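Local coordinates for protein polyketide synthase PksJ (Bacillus subtilis subsp. subtilis, PDB 4J1Q) that catalyses, through its ketoreductase domain, the stereoselective NADPH-dependent reduction of alpha- and beta-keto groups on the trans-acyltransferase assembly line that makes bacillaene, at residues I110-P115 against A124-L129; T230-G235 against E279-L284; L216-E221 against F381-W386; S293-F298 against Q308-P313. All blocks are in the same frame, centred on the assembly; numbering follows the deposited sequence.

Contact 1 (I110-P115 against A124-L129)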
# COMPACT_ATOMS: atom_id res chain seq x y z
N ILE A 110 20.57 -0.82 6.15
CA ILE A 110 19.90 -2.06 5.79
C ILE A 110 19.53 -2.03 4.32
O ILE A 110 18.97 -1.05 3.84
CB ILE A 110 18.60 -2.27 6.59
CG1 ILE A 110 18.77 -1.77 8.01
CG2 ILE A 110 18.20 -3.74 6.57
CD1 ILE A 110 17.53 -1.97 8.85
N GLN A 111 19.81 -3.13 3.64
CA GLN A 111 19.42 -3.30 2.26
C GLN A 111 18.60 -4.57 2.13
O GLN A 111 19.04 -5.66 2.54
CB GLN A 111 20.64 -3.41 1.36
CG GLN A 111 21.67 -2.32 1.58
CD GLN A 111 22.85 -2.43 0.64
OE1 GLN A 111 23.57 -3.43 0.66
NE2 GLN A 111 23.02 -1.44 -0.23
N ALA A 112 17.40 -4.42 1.57
CA ALA A 112 16.53 -5.55 1.35
C ALA A 112 16.66 -5.98 -0.08
O ALA A 112 16.63 -5.15 -1.00
CB ALA A 112 15.09 -5.21 1.67
N ILE A 113 16.87 -7.28 -0.27
CA ILE A 113 16.99 -7.81 -1.60
C ILE A 113 15.72 -8.56 -1.95
O ILE A 113 15.34 -9.50 -1.26
CB ILE A 113 18.22 -8.71 -1.76
CG1 ILE A 113 19.40 -8.11 -1.00
CG2 ILE A 113 18.57 -8.86 -3.22
CD1 ILE A 113 19.89 -6.76 -1.49
N VAL A 114 14.99 -8.00 -2.89
CA VAL A 114 13.74 -8.58 -3.33
C VAL A 114 13.96 -9.00 -4.78
O VAL A 114 14.38 -8.18 -5.62
CB VAL A 114 12.58 -7.55 -3.24
CG1 VAL A 114 11.21 -8.21 -3.48
CG2 VAL A 114 12.63 -6.84 -1.89
N PRO A 115 13.79 -10.31 -5.05
CA PRO A 115 13.79 -10.79 -6.41
C PRO A 115 12.41 -10.62 -7.04
O PRO A 115 11.43 -11.11 -6.49
CB PRO A 115 14.14 -12.27 -6.25
CG PRO A 115 13.56 -12.64 -4.92
CD PRO A 115 13.56 -11.39 -4.08
N ALA A 124 8.55 -6.31 -2.06
CA ALA A 124 9.01 -4.95 -2.33
C ALA A 124 8.24 -3.94 -1.47
O ALA A 124 8.70 -2.81 -1.21
CB ALA A 124 8.84 -4.61 -3.81
N GLY A 125 7.03 -4.34 -1.07
CA GLY A 125 6.28 -3.59 -0.07
C GLY A 125 7.05 -3.24 1.20
O GLY A 125 6.68 -2.32 1.92
N VAL A 126 8.08 -4.01 1.54
CA VAL A 126 8.84 -3.75 2.76
C VAL A 126 9.32 -2.29 2.76
O VAL A 126 9.67 -1.73 3.79
CB VAL A 126 10.04 -4.68 2.90
CG1 VAL A 126 11.09 -4.36 1.86
CG2 VAL A 126 10.61 -4.56 4.31
N SER A 127 9.26 -1.66 1.61
CA SER A 127 9.62 -0.25 1.50
C SER A 127 8.80 0.73 2.36
O SER A 127 9.34 1.74 2.82
CB SER A 127 9.51 0.19 0.06
OG SER A 127 9.71 1.59 0.01
N GLY A 128 7.50 0.49 2.52
CA GLY A 128 6.71 1.26 3.48
C GLY A 128 7.31 1.23 4.87
O GLY A 128 7.41 2.26 5.55
N LEU A 129 7.70 0.03 5.32
CA LEU A 129 8.35 -0.12 6.62
C LEU A 129 9.69 0.65 6.70
O LEU A 129 9.97 1.32 7.70
CB LEU A 129 8.52 -1.61 6.99
CG LEU A 129 9.16 -2.08 8.33
CD1 LEU A 129 8.66 -1.38 9.56
CD2 LEU A 129 8.94 -3.55 8.53

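Contact 2 (T230-G235 against E279-L284). With NDP (NADPH dihydro-nicotinamide-adenine-dinucleotide phosphate), chain B.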
# COMPACT_ATOMS: atom_id res chain seq x y z
N THR A 230 -26.65 -1.67 -6.63
CA THR A 230 -26.50 -2.51 -5.44
C THR A 230 -25.14 -2.32 -4.77
O THR A 230 -24.09 -2.50 -5.38
CB THR A 230 -26.72 -4.00 -5.76
OG1 THR A 230 -28.08 -4.22 -6.14
CG2 THR A 230 -26.42 -4.86 -4.54
N ILE A 231 -25.16 -1.91 -3.50
CA ILE A 231 -23.95 -1.60 -2.78
C ILE A 231 -23.86 -2.47 -1.53
O ILE A 231 -24.66 -2.30 -0.61
CB ILE A 231 -23.91 -0.12 -2.37
CG1 ILE A 231 -24.51 0.76 -3.47
CG2 ILE A 231 -22.50 0.30 -2.02
CD1 ILE A 231 -24.52 2.24 -3.16
N VAL A 232 -22.90 -3.40 -1.52
CA VAL A 232 -22.67 -4.27 -0.36
C VAL A 232 -21.53 -3.72 0.49
O VAL A 232 -20.36 -3.81 0.11
CB VAL A 232 -22.34 -5.71 -0.79
CG1 VAL A 232 -22.01 -6.58 0.42
CG2 VAL A 232 -23.52 -6.31 -1.53
N LEU A 233 -21.88 -3.12 1.62
CA LEU A 233 -20.91 -2.62 2.57
C LEU A 233 -20.56 -3.68 3.59
O LEU A 233 -21.44 -4.30 4.17
CB LEU A 233 -21.47 -1.41 3.30
CG LEU A 233 -22.00 -0.29 2.41
CD1 LEU A 233 -22.41 0.92 3.25
CD2 LEU A 233 -20.94 0.08 1.37
N THR A 234 -19.27 -3.86 3.85
CA THR A 234 -18.84 -4.85 4.81
C THR A 234 -17.80 -4.34 5.81
O THR A 234 -17.06 -3.41 5.52
CB THR A 234 -18.31 -6.11 4.12
OG1 THR A 234 -18.17 -7.16 5.09
CG2 THR A 234 -16.95 -5.85 3.48
N GLY A 235 -17.85 -4.88 7.03
CA GLY A 235 -16.84 -4.67 8.06
C GLY A 235 -17.02 -5.69 9.18
O GLY A 235 -17.87 -6.58 9.06
N GLU A 279 -24.92 -15.98 -5.31
CA GLU A 279 -26.23 -16.59 -5.21
C GLU A 279 -27.30 -15.52 -5.20
O GLU A 279 -28.34 -15.65 -5.84
CB GLU A 279 -26.32 -17.45 -3.94
CG GLU A 279 -27.59 -18.29 -3.84
CD GLU A 279 -27.63 -19.21 -2.63
OE1 GLU A 279 -27.06 -18.87 -1.57
OE2 GLU A 279 -28.28 -20.28 -2.72
N ARG A 280 -27.02 -14.43 -4.49
CA ARG A 280 -28.01 -13.40 -4.25
C ARG A 280 -28.23 -12.59 -5.51
O ARG A 280 -29.35 -12.17 -5.81
CB ARG A 280 -27.54 -12.46 -3.15
CG ARG A 280 -28.49 -11.32 -2.86
CD ARG A 280 -29.84 -11.85 -2.44
NE ARG A 280 -29.72 -12.67 -1.25
CZ ARG A 280 -29.79 -12.20 -0.01
NH1 ARG A 280 -29.95 -10.90 0.20
NH2 ARG A 280 -29.69 -13.02 1.03
N TYR A 281 -27.14 -12.37 -6.24
CA TYR A 281 -27.07 -11.30 -7.24
C TYR A 281 -26.46 -11.84 -8.52
O TYR A 281 -25.79 -12.87 -8.50
CB TYR A 281 -26.20 -10.16 -6.71
CG TYR A 281 -26.72 -9.53 -5.46
CD1 TYR A 281 -27.99 -8.97 -5.41
CD2 TYR A 281 -25.94 -9.48 -4.31
CE1 TYR A 281 -28.48 -8.39 -4.26
CE2 TYR A 281 -26.42 -8.89 -3.14
CZ TYR A 281 -27.68 -8.34 -3.13
OH TYR A 281 -28.17 -7.78 -1.96
N GLY A 282 -26.63 -11.11 -9.61
CA GLY A 282 -26.10 -11.56 -10.90
C GLY A 282 -24.58 -11.61 -10.89
O GLY A 282 -23.97 -12.61 -11.28
N THR A 283 -23.97 -10.52 -10.45
CA THR A 283 -22.54 -10.35 -10.61
C THR A 283 -21.95 -9.28 -9.70
O THR A 283 -22.67 -8.60 -8.96
CB THR A 283 -22.16 -10.03 -12.07
OG1 THR A 283 -22.78 -8.79 -12.47
CG2 THR A 283 -22.62 -11.14 -12.99
N LEU A 284 -20.64 -9.14 -9.76
CA LEU A 284 -19.97 -8.05 -9.11
C LEU A 284 -19.40 -7.10 -10.17
O LEU A 284 -18.65 -7.53 -11.03
CB LEU A 284 -18.85 -8.62 -8.24
CG LEU A 284 -18.39 -7.84 -7.02
CD1 LEU A 284 -19.57 -7.24 -6.26
CD2 LEU A 284 -17.60 -8.80 -6.13
PA NDP B . -12.15 4.07 8.99
O1A NDP B . -11.38 3.43 10.15
O2A NDP B . -13.31 5.01 9.19
O5B NDP B . -12.59 2.92 7.97
C5B NDP B . -11.97 1.63 8.02
C4B NDP B . -13.11 0.63 8.10
O4B NDP B . -12.58 -0.68 7.92
C3B NDP B . -13.72 0.63 9.49
O3B NDP B . -15.12 0.93 9.27
C2B NDP B . -13.54 -0.79 10.01
O2B NDP B . -14.79 -1.29 10.57
C1B NDP B . -13.25 -1.60 8.76
N9A NDP B . -12.32 -2.71 9.14
C8A NDP B . -11.18 -2.62 9.92
N7A NDP B . -10.62 -3.88 10.00
C5A NDP B . -11.39 -4.75 9.20
C6A NDP B . -11.31 -6.11 8.89
N6A NDP B . -10.35 -6.93 9.43
N1A NDP B . -12.25 -6.66 8.07
C2A NDP B . -13.26 -5.91 7.57
N3A NDP B . -13.37 -4.60 7.89
C4A NDP B . -12.42 -3.99 8.66
O3 NDP B . -11.06 4.80 8.05
PN NDP B . -11.48 5.52 6.69
O1N NDP B . -11.06 6.97 6.93
O2N NDP B . -12.87 5.09 6.24
O5D NDP B . -10.43 4.88 5.65
C5D NDP B . -10.82 4.07 4.54
C4D NDP B . -9.54 3.47 3.92
O4D NDP B . -8.80 4.53 3.26
C3D NDP B . -8.61 2.90 5.00
O3D NDP B . -8.03 1.65 4.57
C2D NDP B . -7.57 3.97 5.17
O2D NDP B . -6.32 3.35 5.51
C1D NDP B . -7.50 4.68 3.81
N1N NDP B . -7.16 6.10 3.96
C2N NDP B . -8.00 6.97 4.60
C3N NDP B . -7.64 8.32 4.80
C7N NDP B . -8.61 9.28 5.51
O7N NDP B . -8.42 10.50 5.38
N7N NDP B . -9.58 8.81 6.32
C4N NDP B . -6.36 8.78 4.38
C5N NDP B . -5.51 7.85 3.75
C6N NDP B . -5.94 6.52 3.57
P2B NDP B . -14.81 -2.44 11.72
O1X NDP B . -13.83 -1.87 12.77
O2X NDP B . -16.30 -2.45 12.03
O3X NDP B . -14.31 -3.71 11.07

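Contact 3 (L216-E221 against F381-W386). With NDP (NADPH dihydro-nicotinamide-adenine-dinucleotide phosphate), chain B.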
# COMPACT_ATOMS: atom_id res chain seq x y z
N LEU A 216 -18.63 5.21 3.40
CA LEU A 216 -19.97 5.77 3.35
C LEU A 216 -20.00 6.86 2.31
O LEU A 216 -20.98 6.98 1.57
CB LEU A 216 -20.41 6.31 4.71
CG LEU A 216 -20.81 5.27 5.75
CD1 LEU A 216 -21.10 5.90 7.10
CD2 LEU A 216 -21.99 4.43 5.27
N LEU A 217 -18.94 7.66 2.25
CA LEU A 217 -18.85 8.74 1.29
C LEU A 217 -18.96 8.20 -0.12
O LEU A 217 -19.75 8.71 -0.93
CB LEU A 217 -17.54 9.51 1.44
CG LEU A 217 -17.45 10.46 2.65
CD1 LEU A 217 -16.13 11.24 2.63
CD2 LEU A 217 -18.65 11.40 2.72
N PHE A 218 -18.19 7.16 -0.41
CA PHE A 218 -18.24 6.53 -1.72
C PHE A 218 -19.55 5.79 -1.94
O PHE A 218 -20.05 5.74 -3.06
CB PHE A 218 -17.03 5.62 -1.93
CG PHE A 218 -15.80 6.35 -2.41
CD1 PHE A 218 -15.02 7.09 -1.54
CD2 PHE A 218 -15.48 6.35 -3.77
CE1 PHE A 218 -13.92 7.79 -2.01
CE2 PHE A 218 -14.41 7.06 -4.26
CZ PHE A 218 -13.64 7.80 -3.38
N ALA A 219 -20.19 5.37 -0.86
CA ALA A 219 -21.56 4.82 -0.93
C ALA A 219 -22.57 5.83 -1.46
O ALA A 219 -23.32 5.54 -2.39
CB ALA A 219 -21.99 4.31 0.43
N LYS A 220 -22.61 7.00 -0.83
CA LYS A 220 -23.45 8.10 -1.29
C LYS A 220 -23.16 8.44 -2.75
O LYS A 220 -24.08 8.58 -3.56
CB LYS A 220 -23.27 9.33 -0.39
CG LYS A 220 -24.13 10.53 -0.77
CD LYS A 220 -24.87 11.15 0.42
CE LYS A 220 -26.14 11.89 -0.02
NZ LYS A 220 -27.07 12.29 1.08
N GLU A 221 -21.89 8.62 -3.07
CA GLU A 221 -21.49 8.96 -4.43
C GLU A 221 -22.07 7.96 -5.42
O GLU A 221 -22.71 8.33 -6.39
CB GLU A 221 -19.96 8.99 -4.55
CG GLU A 221 -19.45 9.41 -5.92
CD GLU A 221 -19.97 10.78 -6.36
OE1 GLU A 221 -20.74 11.38 -5.58
OE2 GLU A 221 -19.60 11.26 -7.47
N PHE A 381 -4.80 3.73 -4.75
CA PHE A 381 -4.69 5.18 -4.57
C PHE A 381 -3.92 5.44 -3.29
O PHE A 381 -4.33 4.98 -2.20
CB PHE A 381 -6.09 5.84 -4.47
CG PHE A 381 -6.83 5.94 -5.79
CD1 PHE A 381 -7.55 4.87 -6.29
CD2 PHE A 381 -6.85 7.13 -6.49
CE1 PHE A 381 -8.26 4.97 -7.49
CE2 PHE A 381 -7.56 7.25 -7.69
CZ PHE A 381 -8.27 6.17 -8.18
N ASN A 382 -2.84 6.21 -3.38
CA ASN A 382 -2.25 6.76 -2.17
C ASN A 382 -2.91 8.06 -1.73
O ASN A 382 -2.59 9.15 -2.27
CB ASN A 382 -0.75 6.94 -2.32
CG ASN A 382 -0.05 5.66 -2.67
OD1 ASN A 382 0.14 5.34 -3.86
ND2 ASN A 382 0.38 4.94 -1.64
N TRP A 383 -3.88 7.93 -0.82
CA TRP A 383 -4.70 9.07 -0.40
C TRP A 383 -3.98 9.85 0.65
O TRP A 383 -3.37 9.26 1.57
CB TRP A 383 -6.00 8.59 0.22
CG TRP A 383 -7.00 8.00 -0.75
CD1 TRP A 383 -7.71 6.82 -0.59
CD2 TRP A 383 -7.55 8.62 -1.98
NE1 TRP A 383 -8.58 6.63 -1.64
CE2 TRP A 383 -8.54 7.68 -2.50
CE3 TRP A 383 -7.32 9.81 -2.66
CZ2 TRP A 383 -9.28 7.95 -3.64
CZ3 TRP A 383 -8.03 10.05 -3.84
CH2 TRP A 383 -9.01 9.14 -4.32
N PRO A 384 -4.14 11.18 0.60
CA PRO A 384 -3.75 11.97 1.75
C PRO A 384 -4.86 11.96 2.81
O PRO A 384 -5.90 11.29 2.64
CB PRO A 384 -3.61 13.35 1.15
CG PRO A 384 -4.72 13.40 0.13
CD PRO A 384 -4.77 12.00 -0.45
N LEU A 385 -4.64 12.73 3.87
CA LEU A 385 -5.65 12.95 4.91
C LEU A 385 -6.91 13.55 4.28
O LEU A 385 -6.83 14.61 3.67
CB LEU A 385 -5.08 13.92 5.97
CG LEU A 385 -5.73 14.08 7.35
CD1 LEU A 385 -6.90 15.05 7.34
CD2 LEU A 385 -6.10 12.74 7.98
N TRP A 386 -8.03 12.85 4.36
CA TRP A 386 -9.31 13.40 3.90
C TRP A 386 -9.93 14.36 4.89
O TRP A 386 -9.94 14.13 6.10
CB TRP A 386 -10.32 12.32 3.57
CG TRP A 386 -10.04 11.59 2.28
CD1 TRP A 386 -8.94 10.78 1.99
CD2 TRP A 386 -10.94 11.45 1.13
NE1 TRP A 386 -9.09 10.20 0.77
CE2 TRP A 386 -10.28 10.53 0.21
CE3 TRP A 386 -12.20 11.93 0.81
CZ2 TRP A 386 -10.81 10.24 -1.04
CZ3 TRP A 386 -12.73 11.63 -0.45
CH2 TRP A 386 -12.05 10.80 -1.35
PA NDP B . -12.15 4.07 8.99
O1A NDP B . -11.38 3.43 10.15
O2A NDP B . -13.31 5.01 9.19
O5B NDP B . -12.59 2.92 7.97
C5B NDP B . -11.97 1.63 8.02
C4B NDP B . -13.11 0.63 8.10
O4B NDP B . -12.58 -0.68 7.92
C3B NDP B . -13.72 0.63 9.49
O3B NDP B . -15.12 0.93 9.27
C2B NDP B . -13.54 -0.79 10.01
O2B NDP B . -14.79 -1.29 10.57
C1B NDP B . -13.25 -1.60 8.76
N9A NDP B . -12.32 -2.71 9.14
C8A NDP B . -11.18 -2.62 9.92
N7A NDP B . -10.62 -3.88 10.00
C5A NDP B . -11.39 -4.75 9.20
C6A NDP B . -11.31 -6.11 8.89
N6A NDP B . -10.35 -6.93 9.43
N1A NDP B . -12.25 -6.66 8.07
C2A NDP B . -13.26 -5.91 7.57
N3A NDP B . -13.37 -4.60 7.89
C4A NDP B . -12.42 -3.99 8.66
O3 NDP B . -11.06 4.80 8.05
PN NDP B . -11.48 5.52 6.69
O1N NDP B . -11.06 6.97 6.93
O2N NDP B . -12.87 5.09 6.24
O5D NDP B . -10.43 4.88 5.65
C5D NDP B . -10.82 4.07 4.54
C4D NDP B . -9.54 3.47 3.92
O4D NDP B . -8.80 4.53 3.26
C3D NDP B . -8.61 2.90 5.00
O3D NDP B . -8.03 1.65 4.57
C2D NDP B . -7.57 3.97 5.17
O2D NDP B . -6.32 3.35 5.51
C1D NDP B . -7.50 4.68 3.81
N1N NDP B . -7.16 6.10 3.96
C2N NDP B . -8.00 6.97 4.60
C3N NDP B . -7.64 8.32 4.80
C7N NDP B . -8.61 9.28 5.51
O7N NDP B . -8.42 10.50 5.38
N7N NDP B . -9.58 8.81 6.32
C4N NDP B . -6.36 8.78 4.38
C5N NDP B . -5.51 7.85 3.75
C6N NDP B . -5.94 6.52 3.57
P2B NDP B . -14.81 -2.44 11.72
O1X NDP B . -13.83 -1.87 12.77
O2X NDP B . -16.30 -2.45 12.03
O3X NDP B . -14.31 -3.71 11.07

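Contact 4 (S293-F298 against Q308-P313)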
# COMPACT_ATOMS: atom_id res chain seq x y z
N SER A 293 -7.09 0.23 9.21
CA SER A 293 -7.09 1.11 10.34
C SER A 293 -5.62 1.37 10.64
O SER A 293 -4.78 0.59 10.24
CB SER A 293 -7.78 0.44 11.55
OG SER A 293 -7.19 -0.82 11.87
N SER A 294 -5.30 2.53 11.18
CA SER A 294 -3.96 2.80 11.64
C SER A 294 -3.95 2.89 13.15
O SER A 294 -4.93 3.36 13.76
CB SER A 294 -3.49 4.12 11.07
OG SER A 294 -4.26 5.19 11.62
N LYS A 295 -2.87 2.42 13.77
CA LYS A 295 -2.70 2.58 15.20
C LYS A 295 -1.36 3.20 15.51
O LYS A 295 -0.34 2.52 15.51
CB LYS A 295 -2.85 1.22 15.89
CG LYS A 295 -4.23 0.62 15.70
CD LYS A 295 -4.41 -0.71 16.40
CE LYS A 295 -5.82 -1.24 16.13
NZ LYS A 295 -6.89 -0.27 16.52
N ASP A 296 -1.34 4.49 15.76
CA ASP A 296 -0.07 5.18 15.86
C ASP A 296 0.76 4.83 17.09
O ASP A 296 0.27 4.87 18.21
CB ASP A 296 -0.27 6.67 15.75
CG ASP A 296 -0.89 7.04 14.43
OD1 ASP A 296 -0.89 6.17 13.53
OD2 ASP A 296 -1.43 8.16 14.30
N ARG A 297 1.95 4.31 16.83
CA ARG A 297 2.97 4.14 17.85
C ARG A 297 4.33 4.01 17.19
O ARG A 297 4.44 3.41 16.13
CB ARG A 297 2.70 2.90 18.67
CG ARG A 297 2.13 3.25 20.03
CD ARG A 297 2.32 2.08 20.97
NE ARG A 297 1.12 1.25 21.06
CZ ARG A 297 0.98 0.28 21.95
NH1 ARG A 297 -0.13 -0.46 21.97
NH2 ARG A 297 1.94 0.05 22.85
N PHE A 298 5.38 4.48 17.88
CA PHE A 298 6.73 4.40 17.34
C PHE A 298 7.20 2.97 17.41
O PHE A 298 6.86 2.24 18.34
CB PHE A 298 7.67 5.27 18.17
CG PHE A 298 7.88 6.64 17.61
CD1 PHE A 298 6.80 7.48 17.37
CD2 PHE A 298 9.15 7.11 17.36
CE1 PHE A 298 6.99 8.75 16.87
CE2 PHE A 298 9.35 8.38 16.86
CZ PHE A 298 8.26 9.22 16.66
N GLN A 308 0.72 -6.88 13.67
CA GLN A 308 -0.02 -7.84 12.84
C GLN A 308 -1.43 -7.38 12.58
O GLN A 308 -2.00 -7.66 11.52
CB GLN A 308 -0.07 -9.25 13.47
CG GLN A 308 1.26 -10.02 13.36
CD GLN A 308 1.71 -10.15 11.91
OE1 GLN A 308 2.89 -10.00 11.62
NE2 GLN A 308 0.77 -10.43 11.01
N GLU A 309 -2.04 -6.78 13.59
CA GLU A 309 -3.44 -6.40 13.52
C GLU A 309 -3.68 -5.32 12.48
O GLU A 309 -4.72 -5.30 11.82
CB GLU A 309 -3.89 -5.92 14.88
CG GLU A 309 -5.33 -5.49 14.98
CD GLU A 309 -5.59 -4.69 16.25
OE1 GLU A 309 -5.26 -5.16 17.37
OE2 GLU A 309 -6.05 -3.54 16.14
N VAL A 310 -2.75 -4.39 12.30
CA VAL A 310 -2.95 -3.44 11.21
C VAL A 310 -2.55 -3.94 9.83
O VAL A 310 -3.14 -3.51 8.84
CB VAL A 310 -2.48 -2.00 11.52
CG1 VAL A 310 -2.07 -1.82 12.97
CG2 VAL A 310 -1.42 -1.53 10.53
N LEU A 311 -1.64 -4.91 9.76
CA LEU A 311 -1.32 -5.58 8.50
C LEU A 311 -2.48 -6.42 7.96
O LEU A 311 -2.68 -6.50 6.75
CB LEU A 311 -0.10 -6.50 8.65
CG LEU A 311 1.28 -5.90 8.84
CD1 LEU A 311 2.27 -7.00 9.15
CD2 LEU A 311 1.74 -5.11 7.62
N GLN A 312 -3.24 -7.04 8.86
CA GLN A 312 -4.15 -8.11 8.47
C GLN A 312 -5.10 -7.74 7.33
O GLN A 312 -4.98 -8.29 6.22
CB GLN A 312 -4.90 -8.67 9.69
CG GLN A 312 -4.12 -9.74 10.45
CD GLN A 312 -4.46 -11.14 9.95
OE1 GLN A 312 -5.42 -11.75 10.42
NE2 GLN A 312 -3.72 -11.63 8.97
N PRO A 313 -5.98 -6.74 7.56
CA PRO A 313 -7.03 -6.42 6.56
C PRO A 313 -6.49 -6.01 5.22
O PRO A 313 -7.14 -6.24 4.19
CB PRO A 313 -7.79 -5.23 7.19
CG PRO A 313 -6.87 -4.71 8.27
CD PRO A 313 -6.09 -5.89 8.76

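Contact 1 (I110-P115 against A124-L129)
V114 of strand 108-115 packs on A124, just ahead of helix 126-136, and A112 packs on V126, about where that helix begins to form. These are the first strand and the helix of a beta-alpha-beta unit completed by strand 140-147, consistent with the Rossmann-like structural subdomain found in ketoreductases of this family. V114 brings both methyls to bear: CG1 lies 3.6 Å from A124 N, while CG2 stands 4.1 Å from A124 CA. With CG1 anti to its own backbone N (chi1 -171°), the valine's fork faces the A124 backbone, and its side-chain approach to the A124 methyl is looser, CG1 to CB being 4.3 Å. The second pair is a single methyl-to-methyl touch, A112 CB to V126 CG1 at 4.1 Å. Across the contact the CA atoms of V114 and A124 are 6.0 Å apart but those of A112 and V126 are 8.0 Å apart, so segment 124-129 moves away from the strand between A124 and V126. No hydrogen bond spans the 131 Å² interface; it is apolar packing.

In the next shell, V126 also rests on M89 and I92 of helix 81-98, A112 on F52, and V114 on F123 and V144. The Q111 amide bonds H47 and Q143 on the flanking strands and the L160 carbonyl on helix 156-164. G128 N donates to G125 O at 3.0 Å.

Contact 2 (T230-G235 against E279-L284)
Y281 gives up the largest area here, 50 Å², and most of its partner surface comes from T230 (33 Å²) and V232 (21 Å²), two residues on the same side of strand 230-234. The methyl of T230 sits over one face of the tyrosine ring: CG2 is 4.2 Å from the ring centroid and 18° off the ring normal, which meets the geometry of a CH-pi contact. It is displaced toward the rim, its nearest ring atom being Y281 CZ, 4.0 Å from T230 CG2. The threonine torsion explains which branch does the touching, for OG1 stands beside the backbone N and anti to the carbonyl carbon (chi1 -67°), which puts CG2 anti to the backbone N. V232 adds a second methyl at an oblique angle, with CG2 4.2 Å from Y281 CE2. On the ring's opposite face lies the aliphatic CG of R280, over the centre, so the phenol is held between a strand methyl and the chain of its own neighbour.

Y281 is the first residue to leave helical backbone angles after helix 267-280 (phi -134°), which probably helps turn it to the strand. Just beyond the strand's end, G235 CA comes within 3.5 Å of NDP N3A in the adenine, as expected for the second strand of a Rossmann fold; R236 and S237, next in the chain, hydrogen-bond the cofactor. Strand 230-234 runs between strands 204-208 and 256-259; Y281 also touches V258 of the latter, and V232 packs on I277 of helix 267-280.

Contact 3 (L216-E221 against F381-W386)
F218 and W386 meet because each turns its ring to the same setting, CG anti to the carbonyl carbon and beside the backbone N, with F218 at chi1 -84°. The phenylalanine thereby points off helix 213-226 toward the indole, and the two side chains cross at about a right angle. W386 CH2 lies at the edge of the F218 ring, near its plane, 3.6 Å from F218 CE1. Seen from the indole the approach is oblique, with ring planes at 65° and the F218 and six-membered W386 centroids 5.8 Å apart. Two looser touches flank this one: F218 CZ to W383 CZ2 and L217 CD1 to W386 CE3, each at 4.4 Å.

Within 381-386 the indoles brace one another. W386 CZ2 stands over the centre of the W383 ring, F381 CB covers the opposite face, and W383 CB lies in plane at the edge of the W386 indole. The contact bridges two elements of the Rossmann fold: helix 213-226, whose L214 N bonds NDP and which follows a turn consistent with the glycine-rich Rossmann motif, and the end of strand 377-383.

From that strand end the chain runs along the nicotinamide. W386 N donates to NDP O7N, the carboxamide oxygen, at 2.6 Å with an N-H...O angle of 163°. P384 O comes within 3.1 Å of NDP C4N, the carbon that carries the transferable hydride, and W383 CB is 3.6 Å from NDP C5N. F336 and F419 each meet F218 edge-to-face, and F336 does the same with W383.

Contact 4 (S293-F298 against Q308-P313)
The flat groups that meet the other segment are the S293 carbonyl and the carboxylate of E309, and each is approached at an oxygen. S293 O abuts the side chain of V310, 3.7 Å from V310 CB and 4.0 Å from V310 CG2. The E309 carboxylate is met at OE2 by K295, whose NZ lies 3.4 Å away in a salt bridge. The two side chains cross at about a right angle: E309 runs out extended beyond CG, and K295 comes across it, straight until a bend at its last torsion (chi4 -55°). The modelled position of E309 OE2 is doubtful, as it sits implausibly close to K295 CE, so the exact geometry of the ion pair is doubtful too. Nearer the backbone, K295 CG passes V310 CG1 at 4.3 Å.

V310 and K295 bury nearly equal areas, 60 and 59 Å². The valine's chi1 of -8° nearly eclipses CG1 with the backbone N, an unfavourable rotamer that may reflect either strain or the limits of the model.

This pairing joins the loop after strand 286-289 to helix 304-324, beside the cofactor site: P313 touches NDP and gives its carbonyl to H289, and the helix kinks at this proline, whose N lacks a hydrogen. L311, pointing away from the loop, packs on A354. Chemically, the contact splits into a buried valine against a carbonyl and a solvent-side ion pair, which would probably be partly screened by water.

In the fold
Contacts 1, 2 and 3 are mainly buried and apolar across their segments, each setting a strand or its end against a helix or the turn at one of its ends; contact 4, partly buried and without a strand, is the one with a salt bridge. Contacts 1 and 2 lie on opposite sides of the chain's centre, their own centres about 36 Å apart: contact 1 is simple aliphatic packing, contact 2 adds a tyrosine, and contact 3 is mainly aromatic, a phenylalanine against tryptophans. Contacts 2 and 3 touch directly, I231 CD1 lying 3.6 Å from A219 O, and reach different ends of NADPH, adenine and nicotinamide. Contacts 2 and 4 are nested in the chain loop that contact 3 closes, all within the ketoreductase domain.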